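Local coordinates for CPXV203 protein (Cowpox virus, PDB 4HKJ) that probably keeps host MHC class I molecules from reaching the cell surface, as a poxvirus T4-family protein with a beta-sandwich fold, at residues Asp34-Arg39 / Ile47-Gly52; Tyr53-His58 / Ile106-Asp111; Thr71-His76 / Leu181-Asn186; Tyr83-Asn88 / Thr176-Leu181. All blocks are in the same frame, centred on the assembly; numbering follows the deposited sequence.

Contact 1: Asp34-Arg39 / Ile47-Gly52; sequences DCSVHR and ITEGNG
His38 and Ile47 pair through two backbone hydrogen bonds and give the firm part of this short antiparallel hairpin. His38 N reaches Ile47 O at 3.0 Å, and Ile47 N reaches His38 O at 2.8 Å. Ser36 N meets Glu49 O at 2.8 Å, but the return bond from Glu49 N to Ser36 O is weak. Thr48, on the face of Val37, is buried. Its OG1 lies 2.8 Å from Ser36 O, with Gln74 OE1 also in reach. On the other face His38, Ile47 and Glu49 are partly exposed, while Ser36 beside them is buried. Glu49 bends at chi2 (89°), bringing its carboxylate across toward strand 36-38, OE1 lying 3.3 Å from Ser36 CB and, in the plane of the imidazole, 3.6 Å from His38 CD2. Arg54 is a long, weak ion partner of Glu49; Ser36 OG bonds Thr187 O. Backbone bonds hold the strands together. ND1 and NE2 of His38 bond weakly to Asn186 OD1 and Thr187 O, and the nearby carboxylate could favour a protonated ring.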
loop_
_atom_site.group_PDB
_atom_site.type_symbol
_atom_site.label_atom_id
_atom_site.label_comp_id
_atom_site.label_asym_id
_atom_site.label_seq_id
_atom_site.Cartn_x
_atom_site.Cartn_y
_atom_site.Cartn_z
ATOM N N ASP D 34 -4.866 -22.560 -14.419
ATOM C CA ASP D 34 -5.279 -23.281 -13.223
ATOM C C ASP D 34 -4.064 -23.497 -12.334
ATOM O O ASP D 34 -2.929 -23.461 -12.805
ATOM C CB ASP D 34 -5.889 -24.633 -13.594
ATOM C CG ASP D 34 -7.109 -24.498 -14.480
ATOM O OD1 ASP D 34 -7.138 -23.578 -15.326
ATOM O OD2 ASP D 34 -8.043 -25.315 -14.333
ATOM N N CYS D 35 -4.303 -23.725 -11.048
ATOM C CA CYS D 35 -3.208 -23.954 -10.114
ATOM C C CYS D 35 -3.302 -25.316 -9.437
ATOM O O CYS D 35 -4.395 -25.835 -9.201
ATOM C CB CYS D 35 -3.141 -22.835 -9.069
ATOM S SG CYS D 35 -4.613 -22.673 -8.038
ATOM N N SER D 36 -2.144 -25.890 -9.133
ATOM C CA SER D 36 -2.073 -27.178 -8.459
ATOM C C SER D 36 -1.444 -27.016 -7.081
ATOM O O SER D 36 -0.794 -26.010 -6.806
ATOM C CB SER D 36 -1.266 -28.170 -9.295
ATOM O OG SER D 36 -1.900 -28.421 -10.536
ATOM N N VAL D 37 -1.648 -28.004 -6.215
ATOM C CA VAL D 37 -1.048 -27.988 -4.884
ATOM C C VAL D 37 -0.818 -29.409 -4.371
ATOM O O VAL D 37 -1.713 -30.252 -4.419
ATOM C CB VAL D 37 -1.894 -27.175 -3.875
ATOM C CG1 VAL D 37 -3.341 -27.656 -3.863
ATOM C CG2 VAL D 37 -1.285 -27.246 -2.481
ATOM N N HIS D 38 0.395 -29.674 -3.897
ATOM C CA HIS D 38 0.746 -31.003 -3.418
ATOM C C HIS D 38 1.593 -30.918 -2.157
ATOM O O HIS D 38 2.360 -29.973 -1.979
ATOM C CB HIS D 38 1.515 -31.771 -4.496
ATOM C CG HIS D 38 0.891 -31.700 -5.853
ATOM N ND1 HIS D 38 -0.048 -32.610 -6.290
ATOM C CD2 HIS D 38 1.070 -30.826 -6.872
ATOM C CE1 HIS D 38 -0.420 -32.299 -7.519
ATOM N NE2 HIS D 38 0.243 -31.220 -7.895
ATOM N N ARG D 39 1.446 -31.907 -1.280
ATOM C CA ARG D 39 2.329 -32.039 -0.130
ATOM C C ARG D 39 3.414 -33.052 -0.464
ATOM O O ARG D 39 3.161 -34.256 -0.478
ATOM C CB ARG D 39 1.556 -32.490 1.109
ATOM C CG ARG D 39 2.443 -32.781 2.310
ATOM C CD ARG D 39 1.738 -33.658 3.331
ATOM N NE ARG D 39 2.681 -34.237 4.284
ATOM C CZ ARG D 39 3.369 -35.353 4.067
ATOM N NH1 ARG D 39 3.221 -36.013 2.926
ATOM N NH2 ARG D 39 4.207 -35.809 4.988
ATOM N N ILE D 47 3.861 -27.607 -2.290
ATOM C CA ILE D 47 4.365 -27.062 -3.544
ATOM C C ILE D 47 3.192 -26.719 -4.454
ATOM O O ILE D 47 2.302 -27.543 -4.661
ATOM C CB ILE D 47 5.278 -28.064 -4.274
ATOM C CG1 ILE D 47 6.360 -28.596 -3.332
ATOM C CG2 ILE D 47 5.904 -27.419 -5.500
ATOM C CD1 ILE D 47 7.311 -29.568 -3.990
ATOM N N THR D 48 3.189 -25.506 -4.998
ATOM C CA THR D 48 2.098 -25.080 -5.869
ATOM C C THR D 48 2.569 -24.605 -7.241
ATOM O O THR D 48 3.464 -23.769 -7.349
ATOM C CB THR D 48 1.222 -23.991 -5.203
ATOM O OG1 THR D 48 0.235 -23.534 -6.137
ATOM C CG2 THR D 48 2.071 -22.815 -4.749
ATOM N N GLU D 49 1.961 -25.154 -8.289
ATOM C CA GLU D 49 2.268 -24.748 -9.655
ATOM C C GLU D 49 1.121 -23.925 -10.232
ATOM O O GLU D 49 -0.044 -24.295 -10.094
ATOM C CB GLU D 49 2.519 -25.969 -10.544
ATOM C CG GLU D 49 3.642 -26.881 -10.074
ATOM C CD GLU D 49 3.167 -27.953 -9.111
ATOM O OE1 GLU D 49 1.979 -27.927 -8.727
ATOM O OE2 GLU D 49 3.982 -28.824 -8.741
ATOM N N GLY D 50 1.451 -22.810 -10.874
ATOM C CA GLY D 50 0.440 -21.971 -11.490
ATOM C C GLY D 50 0.876 -20.540 -11.736
ATOM O O GLY D 50 1.709 -19.997 -11.010
ATOM N N ASN D 51 0.300 -19.936 -12.773
ATOM C CA ASN D 51 0.560 -18.543 -13.139
ATOM C C ASN D 51 2.020 -18.242 -13.471
ATOM O O ASN D 51 2.524 -17.161 -13.172
ATOM C CB ASN D 51 0.033 -17.586 -12.062
ATOM C CG ASN D 51 -1.464 -17.713 -11.852
ATOM O OD1 ASN D 51 -2.067 -18.731 -12.193
ATOM N ND2 ASN D 51 -2.072 -16.677 -11.288
ATOM N N GLY D 52 2.691 -19.206 -14.096
ATOM C CA GLY D 52 4.059 -19.015 -14.544
ATOM C C GLY D 52 5.095 -19.244 -13.463
ATOM O O GLY D 52 6.296 -19.162 -13.719
#

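Contact 2: Tyr53-His58 / Ile106-Asp111; sequences YRVVVH and ISVYCD
Tyr53 to Val57 run antiparallel to Ile106 to Cys110, and the backbone bonds come in two reciprocal pairs. Arg54 and Tyr109 form one pair, with Arg54 N to Tyr109 O at 2.9 Å. Val56 and Ser107 form the other, and Ser107 N to Val56 O is nearly straight (175°). The apolar contacts lie mainly on the face of Tyr53, Val55, Val57, Ile106 and Val108. Val57 CG2 lies beside Ile106 CG1 at 3.7 Å. Val55 CG1 is 3.6 Å from Ile106 CG2, while its CG2 branch meets Val108 CG1 at 4.0 Å. Tyr53 offers its ring edge to Cys110, disulfide-bonded to Cys140. On the reverse face Val56 CG2 approaches the Tyr109 ring edge. Charge plays a lesser part. Asp111 crosses the aliphatic part of Arg54 at a slant, OD1 3.2 Å from both CG and CD; NE stays 4.4 Å from OD2, too far for a salt bridge. Ile23, Ile84 and Phe86 of the facing sheet cover the apolar face, an arrangement typical of a beta-sandwich core.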
loop_
_atom_site.group_PDB
_atom_site.type_symbol
_atom_site.label_atom_id
_atom_site.label_comp_id
_atom_site.label_asym_id
_atom_site.label_seq_id
_atom_site.Cartn_x
_atom_site.Cartn_y
_atom_site.Cartn_z
ATOM N N TYR D 53 4.636 -19.534 -12.251
ATOM C CA TYR D 53 5.546 -19.765 -11.138
ATOM C C TYR D 53 5.229 -21.067 -10.419
ATOM O O TYR D 53 4.088 -21.533 -10.427
ATOM C CB TYR D 53 5.475 -18.615 -10.131
ATOM C CG TYR D 53 5.560 -17.237 -10.743
ATOM C CD1 TYR D 53 6.676 -16.846 -11.469
ATOM C CD2 TYR D 53 4.531 -16.318 -10.574
ATOM C CE1 TYR D 53 6.758 -15.583 -12.026
ATOM C CE2 TYR D 53 4.605 -15.054 -11.124
ATOM C CZ TYR D 53 5.722 -14.692 -11.849
ATOM O OH TYR D 53 5.799 -13.434 -12.398
ATOM N N ARG D 54 6.247 -21.654 -9.803
ATOM C CA ARG D 54 6.032 -22.750 -8.871
ATOM C C ARG D 54 6.618 -22.373 -7.513
ATOM O O ARG D 54 7.777 -21.970 -7.410
ATOM C CB ARG D 54 6.593 -24.072 -9.403
ATOM C CG ARG D 54 8.098 -24.135 -9.571
ATOM C CD ARG D 54 8.518 -25.520 -10.039
ATOM N NE ARG D 54 7.857 -26.566 -9.263
ATOM C CZ ARG D 54 8.054 -27.869 -9.436
ATOM N NH1 ARG D 54 8.901 -28.299 -10.362
ATOM N NH2 ARG D 54 7.402 -28.744 -8.681
ATOM N N VAL D 55 5.798 -22.475 -6.474
ATOM C CA VAL D 55 6.172 -21.958 -5.163
ATOM C C VAL D 55 6.246 -23.058 -4.110
ATOM O O VAL D 55 5.337 -23.877 -3.989
ATOM C CB VAL D 55 5.187 -20.864 -4.703
ATOM C CG1 VAL D 55 5.600 -20.304 -3.355
ATOM C CG2 VAL D 55 5.105 -19.756 -5.744
ATOM N N VAL D 56 7.339 -23.065 -3.354
ATOM C CA VAL D 56 7.534 -24.033 -2.284
ATOM C C VAL D 56 7.452 -23.344 -0.927
ATOM O O VAL D 56 8.100 -22.321 -0.701
ATOM C CB VAL D 56 8.902 -24.732 -2.411
ATOM C CG1 VAL D 56 9.083 -25.748 -1.297
ATOM C CG2 VAL D 56 9.037 -25.401 -3.769
ATOM N N VAL D 57 6.648 -23.902 -0.027
ATOM C CA VAL D 57 6.488 -23.338 1.310
ATOM C C VAL D 57 6.846 -24.359 2.390
ATOM O O VAL D 57 6.229 -25.419 2.484
ATOM C CB VAL D 57 5.048 -22.841 1.544
ATOM C CG1 VAL D 57 4.916 -22.237 2.931
ATOM C CG2 VAL D 57 4.657 -21.830 0.480
ATOM N N HIS D 58 7.848 -24.035 3.202
ATOM C CA HIS D 58 8.290 -24.930 4.266
ATOM C C HIS D 58 8.099 -24.322 5.649
ATOM O O HIS D 58 7.798 -23.137 5.786
ATOM C CB HIS D 58 9.765 -25.297 4.086
ATOM C CG HIS D 58 10.022 -26.255 2.967
ATOM N ND1 HIS D 58 9.577 -27.559 2.986
ATOM C CD2 HIS D 58 10.693 -26.104 1.800
ATOM C CE1 HIS D 58 9.955 -28.168 1.877
ATOM N NE2 HIS D 58 10.634 -27.307 1.140
ATOM N N ILE D 106 9.225 -19.339 2.278
ATOM C CA ILE D 106 8.584 -19.423 0.972
ATOM C C ILE D 106 9.571 -19.163 -0.163
ATOM O O ILE D 106 10.238 -18.131 -0.197
ATOM C CB ILE D 106 7.397 -18.446 0.875
ATOM C CG1 ILE D 106 6.322 -18.828 1.893
ATOM C CG2 ILE D 106 6.822 -18.439 -0.528
ATOM C CD1 ILE D 106 5.102 -17.932 1.876
ATOM N N SER D 107 9.661 -20.114 -1.090
ATOM C CA SER D 107 10.564 -19.994 -2.228
ATOM C C SER D 107 9.775 -19.894 -3.530
ATOM O O SER D 107 8.985 -20.782 -3.855
ATOM C CB SER D 107 11.518 -21.188 -2.281
ATOM O OG SER D 107 12.131 -21.407 -1.023
ATOM N N VAL D 108 9.991 -18.812 -4.272
ATOM C CA VAL D 108 9.260 -18.586 -5.516
ATOM C C VAL D 108 10.148 -18.741 -6.749
ATOM O O VAL D 108 11.008 -17.903 -7.021
ATOM C CB VAL D 108 8.601 -17.196 -5.541
ATOM C CG1 VAL D 108 7.809 -17.016 -6.826
ATOM C CG2 VAL D 108 7.701 -17.014 -4.330
ATOM N N TYR D 109 9.928 -19.820 -7.492
ATOM C CA TYR D 109 10.660 -20.071 -8.726
ATOM C C TYR D 109 9.760 -19.798 -9.923
ATOM O O TYR D 109 8.537 -19.876 -9.815
ATOM C CB TYR D 109 11.153 -21.517 -8.767
ATOM C CG TYR D 109 11.897 -21.947 -7.524
ATOM C CD1 TYR D 109 13.264 -21.745 -7.405
ATOM C CD2 TYR D 109 11.230 -22.557 -6.468
ATOM C CE1 TYR D 109 13.948 -22.137 -6.268
ATOM C CE2 TYR D 109 11.904 -22.952 -5.331
ATOM C CZ TYR D 109 13.262 -22.739 -5.235
ATOM O OH TYR D 109 13.932 -23.132 -4.101
ATOM N N CYS D 110 10.367 -19.481 -11.064
ATOM C CA CYS D 110 9.605 -19.230 -12.284
ATOM C C CYS D 110 9.672 -20.408 -13.253
ATOM O O CYS D 110 10.742 -20.967 -13.494
ATOM C CB CYS D 110 10.071 -17.938 -12.964
ATOM S SG CYS D 110 11.856 -17.650 -12.927
ATOM N N ASP D 111 8.518 -20.777 -13.802
ATOM C CA ASP D 111 8.412 -21.914 -14.712
ATOM C C ASP D 111 8.273 -21.482 -16.167
ATOM O O ASP D 111 8.843 -22.100 -17.065
ATOM C CB ASP D 111 7.219 -22.793 -14.327
ATOM C CG ASP D 111 7.576 -23.839 -13.292
ATOM O OD1 ASP D 111 8.656 -23.718 -12.679
ATOM O OD2 ASP D 111 6.780 -24.782 -13.094
#

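Contact 3: Thr71-His76 / Leu181-Asn186; sequences TTKQTH and LKTCTN
The short strand 182-183 forms an edge of an antiparallel sheet, where Lys73 pairs with Thr183 and Gln74 with Lys182. Lys73 and Thr183 are a non-hydrogen-bonded pair, with their CA atoms 4.4 Å apart. Gln74 and Lys182 are a hydrogen-bonded pair: Gln74 N reaches Lys182 O at 3.1 Å, and Lys182 N reaches Gln74 O at 3.0 Å. A third bond, from Cys184 N to Thr72 O at 2.9 Å, is nearly straight (168°) and carries the pairing past the short strand. On one face, the extended chain of Lys73 passes obliquely over Thr183, with CE 3.8 Å from OG1. Leu181 comes in at about a right angle to Thr75, and its CD2 branch lies 3.7 Å from Thr75 CG2. On the buried face Cys184 SG rests 3.8 Å from Gln74 CG and also faces the methyl of Thr72. The sulfur stands beside the backbone N of Cys184 (chi1 -62°), where it closes the disulfide to Cys35. Gln74 OE1 is in hydrogen-bonding contact with Thr48 OG1, whose proton may instead go to Ser36 O. Strand 81-88 borders strand 71-77 along its other edge, while strand 36-38 lies against the buried face, Val37 touching Thr72 and Cys184. Helix 174-179 precedes strand 182-183, and Thr75 also packs on a polar side chain of another protein chain.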
loop_
_atom_site.group_PDB
_atom_site.type_symbol
_atom_site.label_atom_id
_atom_site.label_comp_id
_atom_site.label_asym_id
_atom_site.label_seq_id
_atom_site.Cartn_x
_atom_site.Cartn_y
_atom_site.Cartn_z
ATOM N N THR D 71 -5.207 -24.278 3.002
ATOM C CA THR D 71 -5.793 -24.041 1.684
ATOM C C THR D 71 -4.944 -23.085 0.843
ATOM O O THR D 71 -4.346 -22.147 1.367
ATOM C CB THR D 71 -7.235 -23.497 1.806
ATOM O OG1 THR D 71 -7.978 -24.304 2.728
ATOM C CG2 THR D 71 -7.939 -23.503 0.456
ATOM N N THR D 72 -4.895 -23.335 -0.464
ATOM C CA THR D 72 -4.148 -22.487 -1.388
ATOM C C THR D 72 -5.031 -22.037 -2.550
ATOM O O THR D 72 -5.737 -22.846 -3.151
ATOM C CB THR D 72 -2.915 -23.219 -1.949
ATOM O OG1 THR D 72 -2.225 -23.889 -0.887
ATOM C CG2 THR D 72 -1.970 -22.237 -2.624
ATOM N N LYS D 73 -4.990 -20.743 -2.860
ATOM C CA LYS D 73 -5.765 -20.189 -3.966
ATOM C C LYS D 73 -4.904 -19.272 -4.825
ATOM O O LYS D 73 -3.972 -18.639 -4.329
ATOM C CB LYS D 73 -6.979 -19.419 -3.444
ATOM C CG LYS D 73 -7.955 -20.259 -2.638
ATOM C CD LYS D 73 -9.098 -19.417 -2.100
ATOM C CE LYS D 73 -10.049 -20.256 -1.265
ATOM N NZ LYS D 73 -11.198 -19.458 -0.760
ATOM N N GLN D 74 -5.217 -19.207 -6.116
ATOM C CA GLN D 74 -4.485 -18.346 -7.040
ATOM C C GLN D 74 -5.411 -17.664 -8.041
ATOM O O GLN D 74 -6.488 -18.170 -8.357
ATOM C CB GLN D 74 -3.412 -19.138 -7.793
ATOM C CG GLN D 74 -2.254 -19.615 -6.932
ATOM C CD GLN D 74 -1.159 -20.273 -7.747
ATOM O OE1 GLN D 74 -0.307 -20.978 -7.208
ATOM N NE2 GLN D 74 -1.176 -20.044 -9.055
ATOM N N THR D 75 -4.978 -16.509 -8.536
ATOM C CA THR D 75 -5.698 -15.795 -9.582
ATOM C C THR D 75 -4.714 -14.987 -10.418
ATOM O O THR D 75 -3.545 -14.857 -10.055
ATOM C CB THR D 75 -6.770 -14.856 -9.006
ATOM O OG1 THR D 75 -7.498 -14.244 -10.077
ATOM C CG2 THR D 75 -6.128 -13.773 -8.155
ATOM N N HIS D 76 -5.186 -14.443 -11.533
ATOM C CA HIS D 76 -4.320 -13.682 -12.423
ATOM C C HIS D 76 -5.025 -12.462 -13.001
ATOM O O HIS D 76 -6.209 -12.516 -13.332
ATOM C CB HIS D 76 -3.803 -14.572 -13.554
ATOM C CG HIS D 76 -2.872 -13.873 -14.496
ATOM N ND1 HIS D 76 -1.519 -13.753 -14.253
ATOM C CD2 HIS D 76 -3.097 -13.255 -15.679
ATOM C CE1 HIS D 76 -0.953 -13.093 -15.246
ATOM N NE2 HIS D 76 -1.888 -12.778 -16.126
ATOM N N LEU D 181 -10.588 -15.599 -7.598
ATOM C CA LEU D 181 -9.732 -16.611 -6.986
ATOM C C LEU D 181 -10.205 -18.022 -7.320
ATOM O O LEU D 181 -11.407 -18.286 -7.384
ATOM C CB LEU D 181 -9.673 -16.428 -5.467
ATOM C CG LEU D 181 -8.715 -15.374 -4.913
ATOM C CD1 LEU D 181 -8.874 -15.262 -3.406
ATOM C CD2 LEU D 181 -7.277 -15.714 -5.273
ATOM N N LYS D 182 -9.254 -18.924 -7.539
ATOM C CA LYS D 182 -9.568 -20.323 -7.805
ATOM C C LYS D 182 -8.770 -21.239 -6.887
ATOM O O LYS D 182 -7.550 -21.121 -6.790
ATOM C CB LYS D 182 -9.289 -20.674 -9.268
ATOM C CG LYS D 182 -10.182 -19.951 -10.259
ATOM C CD LYS D 182 -11.647 -20.239 -9.983
ATOM C CE LYS D 182 -12.555 -19.404 -10.869
ATOM N NZ LYS D 182 -13.993 -19.661 -10.582
ATOM N N THR D 183 -9.467 -22.150 -6.218
ATOM C CA THR D 183 -8.826 -23.078 -5.295
ATOM C C THR D 183 -7.927 -24.059 -6.042
ATOM O O THR D 183 -8.360 -24.714 -6.989
ATOM C CB THR D 183 -9.868 -23.860 -4.470
ATOM O OG1 THR D 183 -10.738 -22.938 -3.802
ATOM C CG2 THR D 183 -9.182 -24.742 -3.439
ATOM N N CYS D 184 -6.672 -24.148 -5.613
ATOM C CA CYS D 184 -5.705 -25.039 -6.243
ATOM C C CYS D 184 -6.035 -26.500 -5.953
ATOM O O CYS D 184 -6.428 -26.849 -4.842
ATOM C CB CYS D 184 -4.286 -24.701 -5.781
ATOM S SG CYS D 184 -3.745 -23.033 -6.236
ATOM N N THR D 185 -5.869 -27.349 -6.963
ATOM C CA THR D 185 -6.288 -28.743 -6.872
ATOM C C THR D 185 -5.112 -29.713 -6.766
ATOM O O THR D 185 -3.958 -29.335 -6.959
ATOM C CB THR D 185 -7.154 -29.141 -8.079
ATOM O OG1 THR D 185 -6.384 -29.032 -9.282
ATOM C CG2 THR D 185 -8.368 -28.229 -8.183
ATOM N N ASN D 186 -5.424 -30.969 -6.461
ATOM C CA ASN D 186 -4.417 -32.013 -6.325
ATOM C C ASN D 186 -4.236 -32.772 -7.637
ATOM O O ASN D 186 -4.686 -33.909 -7.773
ATOM C CB ASN D 186 -4.815 -32.984 -5.210
ATOM C CG ASN D 186 -3.655 -33.839 -4.728
ATOM O OD1 ASN D 186 -2.706 -34.101 -5.467
ATOM N ND2 ASN D 186 -3.731 -34.282 -3.479
#

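Contact 4: Tyr83-Asn88 / Thr176-Leu181; sequences YIEFSN and TRDKYL
The backbones stay well apart, with the CA atoms of Tyr83 and Arg177 8.4 Å from each other, so only side chains meet. The contact packs helix 174-179 and the turn after it against one sheet of the beta sandwich. Tyr83 CG stands anti to the backbone N (chi1 176°), which sends the ring toward the helix. Arg177 CD lies over the centre of that ring, 3.5 Å from its centroid, in a CH-pi contact. The chain then bends at chi3 (59°), and CZ sits off-centre at 4.5 Å from the same centroid in a cation-pi contact. Ring and guanidinium planes are 51° apart. NH1 lies near Tyr83 OH at a poor angle for a hydrogen bond. The main partner of the charged end is Asp165, a salt bridge through NH2. Asp178 OD2, 3.1 Å from Arg177 NH1 and well out of the guanidinium plane, adds charge alone, with no N-H aimed at it. Glu85 OE2 lies 3.5 Å from Asp178 OD1; Arg177, and more weakly Lys18, would probably ease this repulsion. Leu181 packs beside them with both branches: CD1 is 3.5 Å from Glu85 OE1, and Leu181 CD2 meets the ring edge 3.8 Å from Tyr83 CD2.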
loop_
_atom_site.group_PDB
_atom_site.type_symbol
_atom_site.label_atom_id
_atom_site.label_comp_id
_atom_site.label_asym_id
_atom_site.label_seq_id
_atom_site.Cartn_x
_atom_site.Cartn_y
_atom_site.Cartn_z
ATOM N N TYR D 83 -1.342 -13.513 -8.212
ATOM C CA TYR D 83 -1.631 -13.475 -6.781
ATOM C C TYR D 83 -1.860 -14.866 -6.192
ATOM O O TYR D 83 -2.495 -15.718 -6.815
ATOM C CB TYR D 83 -2.845 -12.579 -6.514
ATOM C CG TYR D 83 -3.289 -12.547 -5.069
ATOM C CD1 TYR D 83 -2.600 -11.799 -4.126
ATOM C CD2 TYR D 83 -4.404 -13.259 -4.651
ATOM C CE1 TYR D 83 -3.004 -11.767 -2.805
ATOM C CE2 TYR D 83 -4.816 -13.233 -3.332
ATOM C CZ TYR D 83 -4.112 -12.486 -2.414
ATOM O OH TYR D 83 -4.521 -12.458 -1.101
ATOM N N ILE D 84 -1.338 -15.087 -4.988
ATOM C CA ILE D 84 -1.494 -16.364 -4.295
ATOM C C ILE D 84 -1.992 -16.138 -2.870
ATOM O O ILE D 84 -1.507 -15.249 -2.172
ATOM C CB ILE D 84 -0.166 -17.147 -4.243
ATOM C CG1 ILE D 84 0.429 -17.293 -5.647
ATOM C CG2 ILE D 84 -0.369 -18.514 -3.607
ATOM C CD1 ILE D 84 1.730 -18.066 -5.684
ATOM N N GLU D 85 -2.960 -16.944 -2.440
ATOM C CA GLU D 85 -3.521 -16.805 -1.100
ATOM C C GLU D 85 -3.468 -18.108 -0.308
ATOM O O GLU D 85 -4.164 -19.070 -0.632
ATOM C CB GLU D 85 -4.966 -16.304 -1.169
ATOM C CG GLU D 85 -5.606 -16.073 0.190
ATOM C CD GLU D 85 -7.082 -15.744 0.089
ATOM O OE1 GLU D 85 -7.851 -16.601 -0.395
ATOM O OE2 GLU D 85 -7.474 -14.627 0.487
ATOM N N PHE D 86 -2.642 -18.128 0.732
ATOM C CA PHE D 86 -2.565 -19.274 1.629
ATOM C C PHE D 86 -3.521 -19.067 2.801
ATOM O O PHE D 86 -3.495 -18.022 3.453
ATOM C CB PHE D 86 -1.133 -19.465 2.129
ATOM C CG PHE D 86 -0.130 -19.677 1.029
ATOM C CD1 PHE D 86 0.084 -20.942 0.502
ATOM C CD2 PHE D 86 0.599 -18.614 0.522
ATOM C CE1 PHE D 86 1.006 -21.140 -0.510
ATOM C CE2 PHE D 86 1.524 -18.807 -0.489
ATOM C CZ PHE D 86 1.726 -20.071 -1.004
ATOM N N SER D 87 -4.366 -20.060 3.068
ATOM C CA SER D 87 -5.429 -19.895 4.056
ATOM C C SER D 87 -5.506 -21.027 5.080
ATOM O O SER D 87 -4.968 -22.113 4.871
ATOM C CB SER D 87 -6.778 -19.747 3.349
ATOM O OG SER D 87 -6.715 -18.761 2.335
ATOM N N ASN D 88 -6.182 -20.747 6.190
ATOM C CA ASN D 88 -6.500 -21.749 7.199
ATOM C C ASN D 88 -7.650 -21.249 8.067
ATOM O O ASN D 88 -7.478 -20.333 8.871
ATOM C CB ASN D 88 -5.277 -22.075 8.061
ATOM C CG ASN D 88 -5.462 -23.339 8.889
ATOM O OD1 ASN D 88 -6.565 -23.652 9.334
ATOM N ND2 ASN D 88 -4.375 -24.073 9.094
ATOM N N THR D 176 -12.394 -7.296 -5.971
ATOM C CA THR D 176 -12.308 -7.821 -7.329
ATOM C C THR D 176 -11.262 -8.927 -7.411
ATOM O O THR D 176 -11.429 -9.900 -8.147
ATOM C CB THR D 176 -11.975 -6.716 -8.350
ATOM O OG1 THR D 176 -12.918 -5.644 -8.222
ATOM C CG2 THR D 176 -12.028 -7.261 -9.770
ATOM N N ARG D 177 -10.186 -8.773 -6.646
ATOM C CA ARG D 177 -9.134 -9.782 -6.590
ATOM C C ARG D 177 -9.663 -11.113 -6.073
ATOM O O ARG D 177 -9.393 -12.167 -6.648
ATOM C CB ARG D 177 -7.981 -9.310 -5.701
ATOM C CG ARG D 177 -7.111 -10.446 -5.189
ATOM C CD ARG D 177 -5.909 -9.944 -4.411
ATOM N NE ARG D 177 -6.281 -9.135 -3.254
ATOM C CZ ARG D 177 -6.676 -9.636 -2.087
ATOM N NH1 ARG D 177 -6.767 -10.947 -1.919
ATOM N NH2 ARG D 177 -6.987 -8.823 -1.087
ATOM N N ASP D 178 -10.424 -11.055 -4.985
ATOM C CA ASP D 178 -10.938 -12.257 -4.340
ATOM C C ASP D 178 -12.077 -12.903 -5.123
ATOM O O ASP D 178 -12.418 -14.062 -4.891
ATOM C CB ASP D 178 -11.392 -11.946 -2.913
ATOM C CG ASP D 178 -10.231 -11.715 -1.968
ATOM O OD1 ASP D 178 -9.732 -12.700 -1.385
ATOM O OD2 ASP D 178 -9.815 -10.548 -1.805
ATOM N N LYS D 179 -12.665 -12.151 -6.049
ATOM C CA LYS D 179 -13.777 -12.662 -6.844
ATOM C C LYS D 179 -13.306 -13.718 -7.841
ATOM O O LYS D 179 -13.993 -14.711 -8.074
ATOM C CB LYS D 179 -14.489 -11.520 -7.574
ATOM C CG LYS D 179 -15.804 -11.925 -8.224
ATOM C CD LYS D 179 -16.393 -10.796 -9.063
ATOM C CE LYS D 179 -16.788 -9.598 -8.212
ATOM N NZ LYS D 179 -17.360 -8.500 -9.039
ATOM N N TYR D 180 -12.127 -13.502 -8.415
ATOM C CA TYR D 180 -11.600 -14.389 -9.451
ATOM C C TYR D 180 -10.643 -15.451 -8.917
ATOM O O TYR D 180 -9.961 -16.121 -9.691
ATOM C CB TYR D 180 -10.901 -13.575 -10.541
ATOM C CG TYR D 180 -11.823 -12.669 -11.320
ATOM C CD1 TYR D 180 -12.069 -11.369 -10.901
ATOM C CD2 TYR D 180 -12.447 -13.112 -12.478
ATOM C CE1 TYR D 180 -12.910 -10.536 -11.611
ATOM C CE2 TYR D 180 -13.291 -12.286 -13.196
ATOM C CZ TYR D 180 -13.519 -11.000 -12.758
ATOM O OH TYR D 180 -14.358 -10.173 -13.469
ATOM N N LEU D 181 -10.588 -15.599 -7.598
ATOM C CA LEU D 181 -9.732 -16.611 -6.986
ATOM C C LEU D 181 -10.205 -18.022 -7.320
ATOM O O LEU D 181 -11.407 -18.286 -7.384
ATOM C CB LEU D 181 -9.673 -16.428 -5.467
ATOM C CG LEU D 181 -8.715 -15.374 -4.913
ATOM C CD1 LEU D 181 -8.874 -15.262 -3.406
ATOM C CD2 LEU D 181 -7.277 -15.714 -5.273
#

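From the N terminus, contact 1 comes first and closes a short hairpin, with seven residues between its segments. Contact 2 opens directly after it at 53-58, in the next strand of the same sheet. Before it closes at 106-111, contact 3 opens at 71-76 and contact 4 at 83-88, so contact 2 crosses both. Contact 4 closes at 176-181 and contact 3 at 181-186, which nests contact 4 inside contact 3; they share Leu181. The Cys35-Cys184 disulfide fastens contact 1 to the C-terminal segment of contact 3. Between contacts 2 and 4, Val55 meets Ile84 and Val57 meets Phe86, joining the two sheets of the sandwich.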